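Local atomic coordinates of AAEL008620-PA odorant-binding protein (Aedes aegypti, PDB entry 5V13), a protein that binds the insect hormone juvenile hormone III in mosquito haemolymph and belongs to the odorant-binding protein family. Residues K47-V51 with K52-D56; S138-L141 with R142-H145; V68-L72 with R73-P77; R149-G152 with N153-K157. All blocks are in the same frame, centred on the assembly; numbering follows the deposited sequence.

Interaction 1 of 4, residues K47-V51 with K52-D56. With JH3 (methyl (2E,6E)-9-[(2R)-3,3-dimethyloxiran-2-yl]-3,7-dimethylnona-2,6-dienoate), chain E.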
loop_
_atom_site.group_PDB
_atom_site.type_symbol
_atom_site.label_atom_id
_atom_site.label_comp_id
_atom_site.label_asym_id
_atom_site.label_seq_id
_atom_site.Cartn_x
_atom_site.Cartn_y
_atom_site.Cartn_z
ATOM N N LYS B 47 4.069 31.269 -2.634
ATOM C CA LYS B 47 3.843 29.828 -2.766
ATOM C C LYS B 47 3.690 29.137 -1.413
ATOM O O LYS B 47 2.988 28.123 -1.315
ATOM C CB LYS B 47 4.974 29.183 -3.567
ATOM C CG LYS B 47 4.995 29.603 -5.022
ATOM C CD LYS B 47 6.209 29.041 -5.752
ATOM C CE LYS B 47 6.169 29.408 -7.229
ATOM N NZ LYS B 47 7.164 28.639 -8.037
ATOM N N ILE B 48 4.339 29.653 -0.366
ATOM C CA ILE B 48 4.130 29.101 0.973
ATOM C C ILE B 48 2.694 29.339 1.433
ATOM O O ILE B 48 2.052 28.441 1.994
ATOM C CB ILE B 48 5.153 29.690 1.964
ATOM C CG1 ILE B 48 6.546 29.132 1.683
ATOM C CG2 ILE B 48 4.744 29.392 3.398
ATOM C CD1 ILE B 48 7.642 29.813 2.493
ATOM N N ASN B 49 2.163 30.544 1.196
ATOM C CA ASN B 49 0.756 30.797 1.500
ATOM C C ASN B 49 -0.159 29.837 0.753
ATOM O O ASN B 49 -1.197 29.424 1.282
ATOM C CB ASN B 49 0.382 32.233 1.145
ATOM C CG ASN B 49 1.052 33.241 2.043
ATOM O OD1 ASN B 49 1.201 33.019 3.246
ATOM N ND2 ASN B 49 1.459 34.362 1.464
ATOM N N TRP B 50 0.193 29.484 -0.486
ATOM C CA TRP B 50 -0.678 28.594 -1.247
ATOM C C TRP B 50 -0.686 27.190 -0.655
ATOM O O TRP B 50 -1.749 26.568 -0.532
ATOM C CB TRP B 50 -0.255 28.531 -2.712
ATOM C CG TRP B 50 -0.193 29.878 -3.409
ATOM C CD1 TRP B 50 -0.651 31.069 -2.940
ATOM C CD2 TRP B 50 0.389 30.145 -4.684
ATOM N NE1 TRP B 50 -0.406 32.068 -3.859
ATOM C CE2 TRP B 50 0.228 31.521 -4.942
ATOM C CE3 TRP B 50 1.006 29.344 -5.654
ATOM C CZ2 TRP B 50 0.700 32.125 -6.111
ATOM C CZ3 TRP B 50 1.469 29.947 -6.822
ATOM C CH2 TRP B 50 1.312 31.319 -7.036
ATOM N N VAL B 51 0.484 26.664 -0.284
ATOM C CA VAL B 51 0.501 25.300 0.246
ATOM C C VAL B 51 -0.111 25.210 1.636
ATOM O O VAL B 51 -0.358 24.098 2.114
ATOM C CB VAL B 51 1.927 24.707 0.268
ATOM C CG1 VAL B 51 2.528 24.702 -1.130
ATOM C CG2 VAL B 51 2.827 25.462 1.248
ATOM N N LYS B 52 -0.353 26.344 2.300
ATOM C CA LYS B 52 -1.142 26.410 3.526
ATOM C C LYS B 52 -2.607 26.731 3.250
ATOM O O LYS B 52 -3.340 27.117 4.171
ATOM C CB LYS B 52 -0.561 27.453 4.485
ATOM C CG LYS B 52 0.817 27.127 5.022
ATOM C CD LYS B 52 1.371 28.329 5.783
ATOM C CE LYS B 52 2.796 28.096 6.245
ATOM N NZ LYS B 52 3.409 29.374 6.704
ATOM N N TRP B 53 -3.028 26.617 1.994
ATOM C CA TRP B 53 -4.424 26.747 1.585
ATOM C C TRP B 53 -5.004 28.141 1.823
ATOM O O TRP B 53 -6.220 28.297 1.966
ATOM C CB TRP B 53 -5.292 25.688 2.268
ATOM C CG TRP B 53 -5.001 24.301 1.782
ATOM C CD1 TRP B 53 -3.993 23.473 2.200
ATOM C CD2 TRP B 53 -5.727 23.575 0.787
ATOM N NE1 TRP B 53 -4.052 22.277 1.521
ATOM C CE2 TRP B 53 -5.113 22.312 0.654
ATOM C CE3 TRP B 53 -6.846 23.866 -0.000
ATOM C CZ2 TRP B 53 -5.571 21.348 -0.245
ATOM C CZ3 TRP B 53 -7.311 22.895 -0.878
ATOM C CH2 TRP B 53 -6.673 21.659 -0.996
ATOM N N HIS B 54 -4.192 29.194 1.832
ATOM C CA HIS B 54 -4.735 30.558 1.840
ATOM C C HIS B 54 -4.036 31.429 0.800
ATOM O O HIS B 54 -3.181 32.263 1.127
ATOM C CB HIS B 54 -4.702 31.184 3.241
ATOM C CG HIS B 54 -3.393 31.062 3.957
ATOM N ND1 HIS B 54 -2.358 31.954 3.774
ATOM C CD2 HIS B 54 -2.973 30.188 4.903
ATOM C CE1 HIS B 54 -1.346 31.617 4.555
ATOM N NE2 HIS B 54 -1.695 30.550 5.252
ATOM N N PRO B 55 -4.402 31.268 -0.472
ATOM C CA PRO B 55 -3.923 32.194 -1.509
ATOM C C PRO B 55 -4.553 33.568 -1.339
ATOM O O PRO B 55 -5.759 33.688 -1.106
ATOM C CB PRO B 55 -4.383 31.544 -2.823
ATOM C CG PRO B 55 -4.995 30.186 -2.445
ATOM C CD PRO B 55 -5.332 30.245 -0.992
ATOM N N ASP B 56 -3.740 34.611 -1.488
ATOM C CA ASP B 56 -4.256 35.967 -1.347
ATOM C C ASP B 56 -4.872 36.424 -2.670
ATOM O O ASP B 56 -5.122 35.628 -3.576
ATOM C CB ASP B 56 -3.163 36.911 -0.840
ATOM C CG ASP B 56 -1.973 37.031 -1.790
ATOM O OD1 ASP B 56 -2.054 36.620 -2.973
ATOM O OD2 ASP B 56 -0.938 37.559 -1.331
HETATM C C1 JH3 E . 0.851 21.536 -2.290
HETATM O O2 JH3 E . 0.746 20.864 -1.280
HETATM O O1 JH3 E . 2.008 21.328 -3.123
HETATM C CM JH3 E . 2.928 20.293 -2.769
HETATM C C2 JH3 E . -0.139 22.536 -2.735
HETATM C C3 JH3 E . -1.261 22.899 -2.110
HETATM C "C3'" JH3 E . -1.714 22.332 -0.793
HETATM C C4 JH3 E . -2.112 23.935 -2.804
HETATM C C5 JH3 E . -3.578 23.524 -2.707
HETATM C C6 JH3 E . -4.377 24.268 -3.754
HETATM C C7 JH3 E . -5.048 25.399 -3.493
HETATM C "C7'" JH3 E . -5.008 26.025 -2.124
HETATM C C8 JH3 E . -5.826 26.053 -4.626
HETATM C C9 JH3 E . -7.339 26.088 -4.349
HETATM C CA JH3 E . -7.893 24.725 -3.940
HETATM O O3 JH3 E . -9.334 24.701 -3.843
HETATM C CB JH3 E . -8.777 24.039 -4.980
HETATM C "CB'" JH3 E . -8.678 22.511 -4.925
HETATM C CC JH3 E . -9.094 24.737 -6.295
HETATM O O HOH W 1 2.835 31.842 5.598
#
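A Schellman motif, tying H54 back to N49 and W53 to W50, ends the helix that carries K47-V51 in the wall of the hormone pocket. H54 N donates to N49 O over 3.1 Å, and W53 N to W50 O over 2.8 Å. The positive phi of W53, 64°, turns the chain out of the helix. Its broad indole, suited to an isoprenoid chain, lays one face against JH3 C5 and brings W53 NE1 within 3.3 Å of JH3 C3'. V51 CG1 adds a branched apolar contact, 3.8 Å from JH3 C2. H54 folds back over the helix end: with CG between its backbone N and carbonyl carbon (chi1 49°), the imidazole takes N49 O over the centre of one face. The long aliphatic part of K52 runs alongside I48, K52 CE lying 3.7 Å from I48 CG2, while NZ gives a proton to a water that in turn donates to N49 OD1. P55 CB packs 3.8 Å from W50 CD1. Around this turn, W50 stacks on Y64 and bonds through NE1 to S61, both on helix 59-71, whereas V51 and K52 touch helix 278-286.

Interaction 2 of 4, residues S138-L141 with R142-H145; sequences STIL and RMFH
R142 opens the last turn of helix 137-143 by donating its backbone N to S138 O, its CB 3.6 Å from that oxygen. The charged end of R142 leads off to a salt bridge between NE and D150, so the long chain carries polarity away from the buried side. M143 follows, its N bonded to T139 O at 3.0 Å. Its CG takes the sterically demanding place between backbone N and carbonyl carbon (chi1 69°), which sets CG 3.4 Å from T139 O and lets the flexible thioether run beside I140, where M143 CE lies 4.1 Å from I140 CG1. Next comes F144, whose N donates to I140 O over 3.1 Å. The ring turns an edge to that oxygen, F144 CD2 being 3.4 Å from I140 O and 3.7 Å from I140 CG2. H145 closes the helix with a positive phi of 72°, the C-prime residue of a Schellman motif, and its N reaches R142 O; its NE2 bonds to R24 O. The N-H groups of R142, M143 and F144 are thus satisfied within the helix, the carbonyls of M143 and F144 go to Q90 and Y33, I140 and F144 offer the hormone hydrocarbon, and the charge of R142 is directed mainly to D150.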
loop_
_atom_site.group_PDB
_atom_site.type_symbol
_atom_site.label_atom_id
_atom_site.label_comp_id
_atom_site.label_asym_id
_atom_site.label_seq_id
_atom_site.Cartn_x
_atom_site.Cartn_y
_atom_site.Cartn_z
ATOM N N SER B 138 -12.199 24.474 5.318
ATOM C CA SER B 138 -11.602 23.277 5.912
ATOM C C SER B 138 -12.183 21.998 5.323
ATOM O O SER B 138 -11.495 20.967 5.287
ATOM C CB SER B 138 -11.787 23.297 7.431
ATOM O OG SER B 138 -13.158 23.206 7.771
ATOM N N THR B 139 -13.436 22.043 4.851
ATOM C CA THR B 139 -14.022 20.880 4.183
ATOM C C THR B 139 -13.366 20.640 2.824
ATOM O O THR B 139 -13.024 19.506 2.490
ATOM C CB THR B 139 -15.536 21.071 4.030
ATOM O OG1 THR B 139 -16.150 21.152 5.324
ATOM C CG2 THR B 139 -16.170 19.927 3.245
ATOM N N ILE B 140 -13.164 21.709 2.043
ATOM C CA ILE B 140 -12.510 21.596 0.736
ATOM C C ILE B 140 -11.090 21.059 0.890
ATOM O O ILE B 140 -10.662 20.158 0.163
ATOM C CB ILE B 140 -12.510 22.969 0.038
ATOM C CG1 ILE B 140 -13.941 23.409 -0.257
ATOM C CG2 ILE B 140 -11.613 22.963 -1.218
ATOM C CD1 ILE B 140 -14.042 24.931 -0.568
ATOM N N LEU B 141 -10.326 21.639 1.814
ATOM C CA LEU B 141 -8.974 21.161 2.086
ATOM C C LEU B 141 -8.965 19.655 2.311
ATOM O O LEU B 141 -8.184 18.919 1.695
ATOM C CB LEU B 141 -8.419 21.896 3.310
ATOM C CG LEU B 141 -7.007 21.695 3.869
ATOM C CD1 LEU B 141 -6.712 22.836 4.849
ATOM C CD2 LEU B 141 -6.807 20.342 4.581
ATOM N N ARG B 142 -9.852 19.176 3.172
ATOM C CA ARG B 142 -9.804 17.767 3.539
ATOM C C ARG B 142 -10.208 16.865 2.372
ATOM O O ARG B 142 -9.570 15.832 2.138
ATOM C CB ARG B 142 -10.690 17.536 4.761
ATOM C CG ARG B 142 -10.449 16.207 5.404
ATOM C CD ARG B 142 -10.690 16.274 6.895
ATOM N NE ARG B 142 -10.129 15.089 7.526
ATOM C CZ ARG B 142 -10.104 14.876 8.833
ATOM N NH1 ARG B 142 -10.614 15.774 9.671
ATOM N NH2 ARG B 142 -9.563 13.760 9.296
ATOM N N MET B 143 -11.264 17.230 1.627
ATOM C CA MET B 143 -11.781 16.326 0.599
ATOM C C MET B 143 -10.882 16.265 -0.623
ATOM O O MET B 143 -10.997 15.320 -1.408
ATOM C CB MET B 143 -13.204 16.735 0.174
ATOM C CG MET B 143 -13.297 18.054 -0.618
ATOM S SD MET B 143 -15.010 18.650 -0.569
ATOM C CE MET B 143 -15.100 19.837 -1.927
ATOM N N PHE B 144 -10.013 17.261 -0.816
ATOM C CA PHE B 144 -8.998 17.247 -1.863
ATOM C C PHE B 144 -7.618 16.864 -1.322
ATOM O O PHE B 144 -6.593 17.312 -1.849
ATOM C CB PHE B 144 -8.946 18.604 -2.572
ATOM C CG PHE B 144 -10.119 18.855 -3.483
ATOM C CD1 PHE B 144 -10.254 18.140 -4.673
ATOM C CD2 PHE B 144 -11.080 19.803 -3.155
ATOM C CE1 PHE B 144 -11.338 18.361 -5.526
ATOM C CE2 PHE B 144 -12.169 20.044 -4.008
ATOM C CZ PHE B 144 -12.297 19.314 -5.196
ATOM N N HIS B 145 -7.582 16.060 -0.255
ATOM C CA HIS B 145 -6.383 15.348 0.190
ATOM C C HIS B 145 -5.335 16.266 0.804
ATOM O O HIS B 145 -4.142 15.940 0.811
ATOM C CB HIS B 145 -5.800 14.527 -0.959
ATOM C CG HIS B 145 -6.847 13.746 -1.687
ATOM N ND1 HIS B 145 -7.710 12.891 -1.036
ATOM C CD2 HIS B 145 -7.225 13.749 -2.989
ATOM C CE1 HIS B 145 -8.556 12.374 -1.911
ATOM N NE2 HIS B 145 -8.278 12.873 -3.104
#

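Interaction 3 of 4, residues V68-L72 with R73-P77; sequences VSEEL and RLYDP
A Schellman motif ends helix 59-71 and leads into strand 75-76: L74 N returns to S69 O over 2.9 Å, and R73 N, its residue at a positive phi of 57°, donates to E70 O over 3.0 Å. Y75 N adds a second donor to S69 O at 3.3 Å. The tight side is here. Buried side chains pack close by: L72 CB lies 3.9 Å from L74 CG, and the small S69 lets its CB meet Y75 CB at 3.8 Å. The OG of S69 bonds to V65 O within its own helix, and the serine also touches the hormone. Looser contacts lie toward P77. The carboxylate of E70 runs beside Y75, nearly coplanar with the ring and at its edge, and E70 OE1 stops 3.6 Å from P77 CB, an exposed proline. R73 bends at chi2 (68°) and swings its guanidinium, also paired with E206 through NE, back along the helix end. The firm point of that side is a hydrogen bond from R73 NH1 to E71 O, 2.9 Å long and in the guanidinium plane; by contrast, the salt bridge from R73 NH1 to E71 OE1 is weak, at 3.5 Å.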
loop_
_atom_site.group_PDB
_atom_site.type_symbol
_atom_site.label_atom_id
_atom_site.label_comp_id
_atom_site.label_asym_id
_atom_site.label_seq_id
_atom_site.Cartn_x
_atom_site.Cartn_y
_atom_site.Cartn_z
ATOM N N VAL B 68 -5.208 25.324 -10.824
ATOM C CA VAL B 68 -5.544 24.087 -10.109
ATOM C C VAL B 68 -6.980 23.684 -10.396
ATOM O O VAL B 68 -7.280 22.500 -10.611
ATOM C CB VAL B 68 -5.306 24.242 -8.595
ATOM C CG1 VAL B 68 -5.745 22.951 -7.821
ATOM C CG2 VAL B 68 -3.842 24.541 -8.329
ATOM N N SER B 69 -7.888 24.665 -10.410
ATOM C CA SER B 69 -9.289 24.395 -10.712
ATOM C C SER B 69 -9.445 23.784 -12.102
ATOM O O SER B 69 -10.140 22.775 -12.275
ATOM C CB SER B 69 -10.104 25.688 -10.587
ATOM O OG SER B 69 -10.118 26.139 -9.235
ATOM N N GLU B 70 -8.793 24.376 -13.106
ATOM C CA GLU B 70 -8.875 23.822 -14.453
ATOM C C GLU B 70 -8.235 22.445 -14.539
ATOM O O GLU B 70 -8.769 21.546 -15.206
ATOM C CB GLU B 70 -8.224 24.774 -15.456
ATOM C CG GLU B 70 -9.093 25.980 -15.724
ATOM C CD GLU B 70 -8.539 26.864 -16.816
ATOM O OE1 GLU B 70 -9.268 27.764 -17.277
ATOM O OE2 GLU B 70 -7.378 26.652 -17.214
ATOM N N GLU B 71 -7.075 22.258 -13.895
ATOM C CA GLU B 71 -6.408 20.967 -14.021
ATOM C C GLU B 71 -7.228 19.843 -13.394
ATOM O O GLU B 71 -7.217 18.718 -13.904
ATOM C CB GLU B 71 -5.016 21.008 -13.390
ATOM C CG GLU B 71 -4.164 19.794 -13.761
ATOM C CD GLU B 71 -3.827 19.748 -15.253
ATOM O OE1 GLU B 71 -3.730 18.639 -15.817
ATOM O OE2 GLU B 71 -3.649 20.831 -15.867
ATOM N N LEU B 72 -7.952 20.126 -12.309
ATOM C CA LEU B 72 -8.818 19.137 -11.670
ATOM C C LEU B 72 -10.200 19.050 -12.314
ATOM O O LEU B 72 -11.052 18.298 -11.815
ATOM C CB LEU B 72 -8.957 19.461 -10.179
ATOM C CG LEU B 72 -7.632 19.352 -9.409
ATOM C CD1 LEU B 72 -7.782 19.775 -7.952
ATOM C CD2 LEU B 72 -7.120 17.922 -9.502
ATOM N N ARG B 73 -10.432 19.803 -13.391
ATOM C CA ARG B 73 -11.723 19.845 -14.078
ATOM C C ARG B 73 -12.848 20.259 -13.133
ATOM O O ARG B 73 -13.999 19.837 -13.288
ATOM C CB ARG B 73 -12.028 18.505 -14.758
ATOM C CG ARG B 73 -11.335 18.355 -16.136
ATOM C CD ARG B 73 -9.789 18.244 -16.064
ATOM N NE ARG B 73 -9.247 17.994 -17.401
ATOM C CZ ARG B 73 -7.961 18.061 -17.733
ATOM N NH1 ARG B 73 -7.034 18.349 -16.822
ATOM N NH2 ARG B 73 -7.604 17.829 -18.993
ATOM N N LEU B 74 -12.528 21.117 -12.165
ATOM C CA LEU B 74 -13.552 21.762 -11.356
ATOM C C LEU B 74 -14.072 23.028 -12.003
ATOM O O LEU B 74 -15.233 23.384 -11.794
ATOM C CB LEU B 74 -13.005 22.098 -9.969
ATOM C CG LEU B 74 -12.455 20.889 -9.191
ATOM C CD1 LEU B 74 -11.639 21.361 -7.988
ATOM C CD2 LEU B 74 -13.588 19.968 -8.729
ATOM N N TYR B 75 -13.219 23.736 -12.739
ATOM C CA TYR B 75 -13.620 24.871 -13.555
ATOM C C TYR B 75 -13.547 24.480 -15.023
ATOM O O TYR B 75 -12.532 23.945 -15.479
ATOM C CB TYR B 75 -12.729 26.091 -13.303
ATOM C CG TYR B 75 -13.242 27.286 -14.081
ATOM C CD1 TYR B 75 -14.379 27.966 -13.657
ATOM C CD2 TYR B 75 -12.620 27.704 -15.249
ATOM C CE1 TYR B 75 -14.879 29.043 -14.372
ATOM C CE2 TYR B 75 -13.108 28.793 -15.966
ATOM C CZ TYR B 75 -14.232 29.456 -15.521
ATOM O OH TYR B 75 -14.726 30.531 -16.238
ATOM N N ASP B 76 -14.617 24.759 -15.756
ATOM C CA ASP B 76 -14.788 24.403 -17.157
ATOM C C ASP B 76 -14.619 25.656 -18.014
ATOM O O ASP B 76 -15.535 26.490 -18.072
ATOM C CB ASP B 76 -16.181 23.794 -17.352
ATOM C CG ASP B 76 -16.433 23.301 -18.766
ATOM O OD1 ASP B 76 -15.597 23.530 -19.661
ATOM O OD2 ASP B 76 -17.490 22.658 -18.967
ATOM N N PRO B 77 -13.481 25.845 -18.688
ATOM C CA PRO B 77 -13.298 27.073 -19.481
ATOM C C PRO B 77 -14.117 27.116 -20.759
ATOM O O PRO B 77 -14.267 28.205 -21.329
ATOM C CB PRO B 77 -11.798 27.068 -19.791
ATOM C CG PRO B 77 -11.403 25.642 -19.693
ATOM C CD PRO B 77 -12.250 25.040 -18.622
#

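Interaction 4 of 4, residues R149-G152 with N153-K157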
loop_
_atom_site.group_PDB
_atom_site.type_symbol
_atom_site.label_atom_id
_atom_site.label_comp_id
_atom_site.label_asym_id
_atom_site.label_seq_id
_atom_site.Cartn_x
_atom_site.Cartn_y
_atom_site.Cartn_z
ATOM N N ARG B 149 -3.658 13.310 7.935
ATOM C CA ARG B 149 -4.247 12.346 8.860
ATOM C C ARG B 149 -5.068 11.292 8.130
ATOM O O ARG B 149 -5.304 10.209 8.689
ATOM C CB ARG B 149 -5.121 13.061 9.890
ATOM C CG ARG B 149 -4.329 13.838 10.929
ATOM C CD ARG B 149 -5.249 14.547 11.911
ATOM N NE ARG B 149 -6.086 15.546 11.244
ATOM C CZ ARG B 149 -6.926 16.352 11.885
ATOM N NH1 ARG B 149 -7.034 16.270 13.207
ATOM N NH2 ARG B 149 -7.653 17.235 11.210
ATOM N N ASP B 150 -5.505 11.589 6.905
ATOM C CA ASP B 150 -6.338 10.700 6.097
ATOM C C ASP B 150 -5.551 9.904 5.070
ATOM O O ASP B 150 -6.152 9.117 4.337
ATOM C CB ASP B 150 -7.403 11.504 5.333
ATOM C CG ASP B 150 -8.310 12.296 6.243
ATOM O OD1 ASP B 150 -8.615 11.800 7.347
ATOM O OD2 ASP B 150 -8.714 13.421 5.848
ATOM N N ILE B 151 -4.236 10.119 4.954
ATOM C CA ILE B 151 -3.553 9.650 3.749
ATOM C C ILE B 151 -3.530 8.126 3.700
ATOM O O ILE B 151 -3.641 7.535 2.614
ATOM C CB ILE B 151 -2.132 10.258 3.664
ATOM C CG1 ILE B 151 -1.516 10.007 2.292
ATOM C CG2 ILE B 151 -1.215 9.709 4.765
ATOM C CD1 ILE B 151 -0.213 10.797 2.062
ATOM N N GLY B 152 -3.428 7.476 4.859
ATOM C CA GLY B 152 -3.441 6.021 4.899
ATOM C C GLY B 152 -4.763 5.437 4.434
ATOM O O GLY B 152 -4.796 4.531 3.595
ATOM N N ASN B 153 -5.873 5.943 4.987
ATOM C CA ASN B 153 -7.200 5.449 4.597
ATOM C C ASN B 153 -7.469 5.672 3.115
ATOM O O ASN B 153 -7.984 4.784 2.423
ATOM C CB ASN B 153 -8.280 6.143 5.434
ATOM C CG ASN B 153 -8.339 5.632 6.841
ATOM O OD1 ASN B 153 -7.899 4.519 7.123
ATOM N ND2 ASN B 153 -8.895 6.435 7.743
ATOM N N THR B 154 -7.124 6.856 2.612
ATOM C CA THR B 154 -7.386 7.201 1.219
ATOM C C THR B 154 -6.642 6.277 0.258
ATOM O O THR B 154 -7.224 5.770 -0.711
ATOM C CB THR B 154 -6.998 8.662 0.981
ATOM O OG1 THR B 154 -7.817 9.516 1.794
ATOM C CG2 THR B 154 -7.135 9.034 -0.494
ATOM N N TYR B 155 -5.344 6.054 0.490
ATOM C CA TYR B 155 -4.605 5.216 -0.455
ATOM C C TYR B 155 -4.960 3.734 -0.303
ATOM O O TYR B 155 -4.844 2.972 -1.272
ATOM C CB TYR B 155 -3.089 5.426 -0.307
ATOM C CG TYR B 155 -2.531 6.570 -1.144
ATOM C CD1 TYR B 155 -2.259 6.398 -2.505
ATOM C CD2 TYR B 155 -2.257 7.809 -0.575
ATOM C CE1 TYR B 155 -1.722 7.440 -3.273
ATOM C CE2 TYR B 155 -1.737 8.860 -1.342
ATOM C CZ TYR B 155 -1.474 8.671 -2.687
ATOM O OH TYR B 155 -0.951 9.710 -3.448
ATOM N N ALA B 156 -5.400 3.301 0.879
ATOM C CA ALA B 156 -5.780 1.893 1.008
ATOM C C ALA B 156 -7.162 1.610 0.412
ATOM O O ALA B 156 -7.373 0.534 -0.161
ATOM C CB ALA B 156 -5.734 1.458 2.472
ATOM N N LYS B 157 -8.093 2.568 0.505
ATOM C CA LYS B 157 -9.403 2.404 -0.128
ATOM C C LYS B 157 -9.272 2.349 -1.640
ATOM O O LYS B 157 -10.004 1.617 -2.310
ATOM C CB LYS B 157 -10.331 3.546 0.295
ATOM C CG LYS B 157 -11.748 3.452 -0.251
ATOM C CD LYS B 157 -12.571 4.713 0.063
ATOM C CE LYS B 157 -12.161 5.905 -0.813
ATOM N NZ LYS B 157 -13.070 7.095 -0.662
HETATM O O HOH W 2 -5.688 7.309 7.503
#
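Y155 reaches back one helical turn to I151, and its side chain can be followed outward. CB starts 3.6 Å from I151 O, the oxygen to which Y155 N donates. CG passes the same oxygen at a greater distance. At CD2 the ring turns its edge to that oxygen, I151 O lying in the ring plane, and the same carbon touches I151 CG1 at 3.7 Å. CE2 continues along the isoleucine, 3.8 Å from I151 CG1. Beyond CE2 the ring leaves I151, and the side chain packs on P26 of helix 26-38 and on V162, Q164 and I165. The isoleucine branch is in place because I151 carries CG1 anti to its backbone N (chi1 -169°), a slim apolar arm suited to a ring's margin.

D150 O accepts T154 N at 3.0 Å, and T154 also brings its hydroxyl OG1 3.1 Å from D150 O. A water joins R149 O to N153 N, 2.9 Å from the latter. A156 packs on G152 of a second subunit, small residues that permit close approach. The arrangement is the first turn of a helix used at a subunit interface: the side-chain amide of N153 bonds through OD1 to G152 N and through ND2 to R149 O of that second subunit, while G152 N and R149 O here meet N153 of a third.

How the interactions relate
Interactions 1, 2 and 3 each lie at a helix end closed by a Schellman motif, and each lends at least one residue to the hormone pocket; interaction 4 is a helix start, set away from the ligand and at a subunit boundary. Interaction 2 is the most buried and joins the others: W53 of interaction 1 packs on L141 and F144, and L74 of interaction 3 on F144. Toward 149-157 the chemistry changes, since R142 forms a salt bridge with D150, although H145 and T154 also pack. Interactions 1 and 3 are partly buried and do not touch, yet their helices, 44-51 and 59-71, follow each other in the chain.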